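Local atomic coordinates of putative short-chain dehydrogenase/reductase (Burkholderia xenovorans, PDB entry 5JY1), a protein that binds NAD in a Rossmann-type fold of the short-chain dehydrogenase/reductase family and probably works as an oxidoreductase, perhaps a 3-oxoacyl-[acyl-carrier-protein] reductase. Residues F149-H161 against H252-P266. Residues are numbered along the deposited sequence; the frame is centred on the assembly and turned at random.
Sequences FYSIDTETGAWLH and HVDGGLHLPGYNSRP. With NAD (nicotinamide-adenine-dinucleotide), chain E.
His252 and Glu155 meet from opposite directions in a nearly straight hydrogen bond: NE2 of His252, an imidazole N-H suited to a carboxylate, gives its proton to the syn lone pair of Glu155 OE1 (2.7 Å, 171°), with the oxygen close to the imidazole plane. The other carboxylate oxygen, Glu155 OE2, accepts from Tyr150 OH at 2.8 Å, and this second grip should limit rotation of the carboxylate. Ser264 OG, on a short side chain, accepts a hydrogen bond from Trp159 N at 3.0 Å; a water joins the same OG to Tyr262 O.

In this Rossmann-type fold the segments begin at the C-terminal ends of two parallel strands, 144-149 and 250-253, and Ser151 OG comes 3.4 Å from NAD C5N of the nicotinamide ring.

Apolar contacts flank these bonds. Ile152, its CG1 anti to the backbone N (chi1 -173°), is long enough to set CD1 against Leu257 CG (4.0 Å) and, in the conformer described here, the Tyr262 ring edge. The broad indole of Trp159 receives Arg265 CA over its five-membered ring in a CH-pi contact, 3.5 Å from the centroid, while Pro266 CD rests 3.6 Å from Trp159 CE3. Arg265 NH1 reaches Ala217 O of a neighbouring subunit.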
# COMPACT_ATOMS: atom_id res chain seq x y z
N PHE A 149 7.37 -0.82 -16.26
CA PHE A 149 6.14 -1.60 -16.25
C PHE A 149 6.27 -2.75 -15.27
O PHE A 149 7.21 -3.54 -15.35
CB PHE A 149 5.81 -2.13 -17.65
CG PHE A 149 5.14 -1.11 -18.53
CD1 PHE A 149 3.77 -0.94 -18.51
CD2 PHE A 149 5.89 -0.30 -19.37
CE1 PHE A 149 3.15 0.01 -19.31
CE2 PHE A 149 5.28 0.64 -20.18
CZ PHE A 149 3.91 0.80 -20.15
N TYR A 150 5.33 -2.84 -14.34
CA TYR A 150 5.28 -4.00 -13.47
C TYR A 150 3.92 -4.65 -13.69
O TYR A 150 3.36 -4.54 -14.79
CB TYR A 150 5.59 -3.63 -12.00
CG TYR A 150 4.48 -2.97 -11.20
CD1 TYR A 150 4.05 -1.68 -11.49
CD2 TYR A 150 3.92 -3.62 -10.10
CE1 TYR A 150 3.04 -1.08 -10.72
CE2 TYR A 150 2.93 -3.04 -9.35
CZ TYR A 150 2.50 -1.77 -9.66
OH TYR A 150 1.51 -1.21 -8.90
N SER A 151 3.36 -5.34 -12.70
CA SER A 151 2.13 -6.08 -12.94
C SER A 151 1.33 -6.21 -11.66
O SER A 151 1.89 -6.34 -10.56
CB SER A 151 2.42 -7.47 -13.52
OG SER A 151 1.21 -8.21 -13.66
N ILE A 152 0.01 -6.21 -11.82
CA ILE A 152 -0.90 -6.55 -10.73
C ILE A 152 -0.59 -7.93 -10.16
O ILE A 152 -0.90 -8.19 -8.98
CB ILE A 152 -2.36 -6.44 -11.22
CG1 ILE A 152 -3.35 -6.61 -10.06
CG2 ILE A 152 -2.65 -7.51 -12.27
CD1 ILE A 152 -4.78 -6.37 -10.47
N ASP A 153 0.02 -8.82 -10.95
CA ASP A 153 0.39 -10.14 -10.45
C ASP A 153 1.35 -10.06 -9.27
O ASP A 153 1.37 -10.97 -8.43
CB ASP A 153 1.03 -10.98 -11.56
CG ASP A 153 0.02 -11.47 -12.60
OD1 ASP A 153 -1.21 -11.26 -12.45
OD2 ASP A 153 0.48 -12.11 -13.56
N THR A 154 2.18 -9.00 -9.20
CA THR A 154 3.10 -8.85 -8.08
C THR A 154 2.37 -8.56 -6.78
O THR A 154 2.95 -8.74 -5.70
CB THR A 154 4.09 -7.70 -8.29
OG1 THR A 154 3.39 -6.44 -8.23
CG2 THR A 154 4.77 -7.81 -9.62
N GLU A 155 1.13 -8.09 -6.87
CA GLU A 155 0.34 -7.73 -5.70
C GLU A 155 -0.64 -8.82 -5.30
O GLU A 155 -0.97 -8.94 -4.11
CB GLU A 155 -0.40 -6.41 -5.99
CG GLU A 155 0.57 -5.24 -6.09
CD GLU A 155 0.08 -4.07 -6.93
OE1 GLU A 155 -0.89 -4.23 -7.71
OE2 GLU A 155 0.70 -2.98 -6.83
N THR A 156 -1.11 -9.63 -6.26
CA THR A 156 -1.96 -10.76 -5.93
C THR A 156 -1.17 -12.04 -5.71
O THR A 156 -1.75 -13.04 -5.27
CB THR A 156 -3.00 -11.02 -7.03
OG1 THR A 156 -2.33 -11.46 -8.23
CG2 THR A 156 -3.79 -9.77 -7.35
N GLY A 157 0.13 -12.04 -6.01
CA GLY A 157 0.91 -13.27 -6.00
C GLY A 157 0.33 -14.29 -6.96
O GLY A 157 0.13 -15.45 -6.60
N ALA A 158 0.05 -13.86 -8.19
CA ALA A 158 -0.72 -14.69 -9.11
C ALA A 158 -0.08 -16.06 -9.31
O ALA A 158 1.13 -16.18 -9.48
CB ALA A 158 -0.87 -13.98 -10.46
N TRP A 159 -0.93 -17.09 -9.29
CA TRP A 159 -0.49 -18.47 -9.49
C TRP A 159 0.24 -18.62 -10.83
O TRP A 159 -0.10 -17.97 -11.82
CB TRP A 159 -1.67 -19.43 -9.49
CG TRP A 159 -2.36 -19.66 -8.17
CD1 TRP A 159 -3.18 -18.79 -7.50
CD2 TRP A 159 -2.34 -20.87 -7.40
NE1 TRP A 159 -3.65 -19.38 -6.35
CE2 TRP A 159 -3.15 -20.65 -6.26
CE3 TRP A 159 -1.71 -22.11 -7.56
CZ2 TRP A 159 -3.34 -21.63 -5.28
CZ3 TRP A 159 -1.90 -23.09 -6.58
CH2 TRP A 159 -2.72 -22.84 -5.46
N LEU A 160 1.25 -19.50 -10.83
CA LEU A 160 1.98 -19.96 -12.00
C LEU A 160 2.96 -18.92 -12.54
O LEU A 160 3.63 -19.19 -13.55
CB LEU A 160 1.06 -20.41 -13.15
CG LEU A 160 -0.09 -21.37 -12.81
CD1 LEU A 160 -0.88 -21.75 -14.06
CD2 LEU A 160 0.44 -22.62 -12.12
N HIS A 161 3.07 -17.75 -11.90
CA HIS A 161 3.91 -16.65 -12.37
C HIS A 161 4.96 -16.25 -11.34
O HIS A 161 5.40 -15.10 -11.33
CB HIS A 161 3.05 -15.44 -12.72
CG HIS A 161 2.11 -15.67 -13.86
ND1 HIS A 161 1.12 -14.76 -14.20
CD2 HIS A 161 2.01 -16.68 -14.76
CE1 HIS A 161 0.45 -15.22 -15.24
NE2 HIS A 161 0.97 -16.38 -15.60
N HIS A 252 -2.04 1.82 -11.52
CA HIS A 252 -2.72 0.75 -12.23
C HIS A 252 -3.51 1.32 -13.39
O HIS A 252 -4.32 2.24 -13.20
CB HIS A 252 -3.64 -0.01 -11.28
CG HIS A 252 -2.91 -0.66 -10.14
ND1 HIS A 252 -2.60 0.01 -8.99
CD2 HIS A 252 -2.42 -1.92 -10.00
CE1 HIS A 252 -1.95 -0.80 -8.17
NE2 HIS A 252 -1.83 -1.98 -8.76
N VAL A 253 -3.30 0.76 -14.59
CA VAL A 253 -4.02 1.17 -15.79
C VAL A 253 -4.70 -0.07 -16.35
O VAL A 253 -4.19 -0.74 -17.26
CB VAL A 253 -3.09 1.84 -16.82
CG1 VAL A 253 -3.90 2.41 -17.99
CG2 VAL A 253 -2.29 2.95 -16.17
N ASP A 254 -5.88 -0.40 -15.79
CA ASP A 254 -6.39 -1.76 -15.88
C ASP A 254 -7.90 -1.82 -15.78
O ASP A 254 -8.45 -2.88 -15.47
CB ASP A 254 -5.80 -2.64 -14.73
CG ASP A 254 -6.09 -2.06 -13.33
OD1 ASP A 254 -6.78 -1.03 -13.24
OD2 ASP A 254 -5.63 -2.65 -12.33
N GLY A 255 -8.60 -0.72 -16.06
CA GLY A 255 -10.04 -0.73 -15.94
C GLY A 255 -10.53 -0.86 -14.52
O GLY A 255 -11.71 -1.14 -14.31
N GLY A 256 -9.65 -0.70 -13.55
CA GLY A 256 -10.01 -0.86 -12.15
C GLY A 256 -9.77 -2.24 -11.58
O GLY A 256 -10.15 -2.48 -10.43
N LEU A 257 -9.15 -3.16 -12.34
CA LEU A 257 -9.01 -4.55 -11.89
C LEU A 257 -8.34 -4.66 -10.52
O LEU A 257 -8.66 -5.57 -9.75
CB LEU A 257 -8.22 -5.36 -12.93
CG LEU A 257 -8.05 -6.86 -12.64
CD1 LEU A 257 -9.38 -7.57 -12.75
CD2 LEU A 257 -7.03 -7.51 -13.55
N HIS A 258 -7.43 -3.74 -10.19
CA HIS A 258 -6.75 -3.78 -8.89
C HIS A 258 -7.72 -3.75 -7.71
O HIS A 258 -7.37 -4.24 -6.63
CB HIS A 258 -5.77 -2.61 -8.79
CG HIS A 258 -6.43 -1.28 -8.81
ND1 HIS A 258 -6.73 -0.59 -7.65
CD2 HIS A 258 -6.90 -0.51 -9.83
CE1 HIS A 258 -7.36 0.53 -7.96
NE2 HIS A 258 -7.47 0.60 -9.28
N LEU A 259 -8.93 -3.22 -7.90
CA LEU A 259 -9.88 -3.18 -6.78
C LEU A 259 -10.40 -4.58 -6.43
O LEU A 259 -10.16 -5.04 -5.30
CB LEU A 259 -11.01 -2.18 -7.07
CG LEU A 259 -10.63 -0.70 -7.05
CD1 LEU A 259 -11.81 0.16 -7.55
CD2 LEU A 259 -10.19 -0.25 -5.67
N PRO A 260 -11.10 -5.30 -7.33
CA PRO A 260 -11.55 -6.65 -6.94
C PRO A 260 -10.44 -7.69 -6.97
O PRO A 260 -10.64 -8.78 -6.41
CB PRO A 260 -12.62 -6.99 -7.99
CG PRO A 260 -12.17 -6.23 -9.20
CD PRO A 260 -11.58 -4.94 -8.68
N GLY A 261 -9.30 -7.41 -7.59
CA GLY A 261 -8.34 -8.47 -7.78
C GLY A 261 -8.87 -9.50 -8.77
O GLY A 261 -9.75 -9.23 -9.59
N TYR A 262 -8.29 -10.70 -8.68
CA TYR A 262 -8.73 -11.84 -9.48
C TYR A 262 -8.15 -13.10 -8.84
O TYR A 262 -7.01 -13.09 -8.38
CB TYR A 262 -8.26 -11.72 -10.94
CG TYR A 262 -6.78 -11.43 -10.99
CD1 TYR A 262 -6.32 -10.13 -10.82
CD2 TYR A 262 -5.85 -12.45 -11.15
CE1 TYR A 262 -4.98 -9.86 -10.82
CE2 TYR A 262 -4.50 -12.18 -11.16
CZ TYR A 262 -4.08 -10.88 -10.99
OH TYR A 262 -2.74 -10.57 -10.99
N ASN A 263 -8.93 -14.17 -8.83
CA ASN A 263 -8.47 -15.45 -8.29
C ASN A 263 -7.86 -16.26 -9.43
O ASN A 263 -8.55 -16.63 -10.38
CB ASN A 263 -9.62 -16.20 -7.62
CG ASN A 263 -9.15 -17.42 -6.85
OD1 ASN A 263 -7.96 -17.75 -6.83
ND2 ASN A 263 -10.08 -18.10 -6.18
N SER A 264 -6.55 -16.53 -9.34
CA SER A 264 -5.82 -17.21 -10.40
C SER A 264 -5.53 -18.68 -10.10
O SER A 264 -4.73 -19.31 -10.81
CB SER A 264 -4.51 -16.46 -10.69
OG SER A 264 -3.77 -16.17 -9.50
N ARG A 265 -6.19 -19.27 -9.10
CA ARG A 265 -5.94 -20.69 -8.83
C ARG A 265 -6.36 -21.52 -10.04
O ARG A 265 -7.50 -21.39 -10.51
CB ARG A 265 -6.69 -21.18 -7.59
CG ARG A 265 -6.40 -22.65 -7.30
CD ARG A 265 -7.29 -23.24 -6.19
NE ARG A 265 -7.05 -22.57 -4.92
CZ ARG A 265 -7.88 -21.71 -4.35
NH1 ARG A 265 -9.03 -21.42 -4.94
NH2 ARG A 265 -7.56 -21.14 -3.18
N PRO A 266 -5.48 -22.36 -10.58
CA PRO A 266 -5.87 -23.20 -11.72
C PRO A 266 -6.99 -24.16 -11.36
O PRO A 266 -7.14 -24.57 -10.20
CB PRO A 266 -4.57 -23.95 -12.07
CG PRO A 266 -3.48 -23.10 -11.52
CD PRO A 266 -4.04 -22.47 -10.27
PA NAD E . 4.08 -8.71 -25.61
O1A NAD E . 4.45 -10.15 -25.39
O2A NAD E . 2.81 -8.53 -26.42
O5B NAD E . 5.33 -7.87 -26.33
C5B NAD E . 6.60 -8.11 -25.83
C4B NAD E . 7.64 -7.38 -26.76
O4B NAD E . 8.81 -7.50 -26.24
C3B NAD E . 7.69 -8.13 -28.14
O3B NAD E . 7.62 -7.21 -29.19
C2B NAD E . 9.02 -8.84 -28.09
O2B NAD E . 9.52 -9.16 -29.48
C1B NAD E . 9.77 -7.96 -27.45
N9A NAD E . 10.95 -8.59 -26.89
C8A NAD E . 11.01 -9.81 -26.34
N7A NAD E . 12.25 -10.02 -25.96
C5A NAD E . 12.97 -8.94 -26.27
C6A NAD E . 14.32 -8.66 -26.08
N6A NAD E . 15.47 -9.35 -25.51
N1A NAD E . 14.81 -7.50 -26.48
C2A NAD E . 13.98 -6.58 -27.07
N3A NAD E . 12.66 -6.84 -27.26
C4A NAD E . 12.17 -8.05 -26.84
O3 NAD E . 3.91 -8.01 -24.12
PN NAD E . 2.69 -7.09 -23.56
O1N NAD E . 1.51 -7.99 -23.21
O2N NAD E . 2.23 -6.00 -24.54
O5D NAD E . 3.23 -6.42 -22.14
C5D NAD E . 4.17 -5.35 -22.20
C4D NAD E . 4.60 -4.94 -20.76
O4D NAD E . 3.53 -4.80 -19.98
C3D NAD E . 5.43 -6.07 -20.14
O3D NAD E . 6.41 -5.58 -19.35
C2D NAD E . 4.39 -6.85 -19.30
O2D NAD E . 5.14 -7.63 -18.28
C1D NAD E . 3.64 -5.89 -18.79
N1N NAD E . 2.30 -6.34 -18.46
C2N NAD E . 1.36 -6.52 -19.43
C3N NAD E . 0.07 -6.96 -19.11
C7N NAD E . -0.98 -7.16 -20.18
O7N NAD E . -2.14 -7.36 -19.88
N7N NAD E . -0.62 -7.13 -21.54
C4N NAD E . -0.25 -7.21 -17.80
C5N NAD E . 0.68 -7.03 -16.83
C6N NAD E . 1.97 -6.58 -17.16
O HOH W 1 -4.47 -13.88 -8.32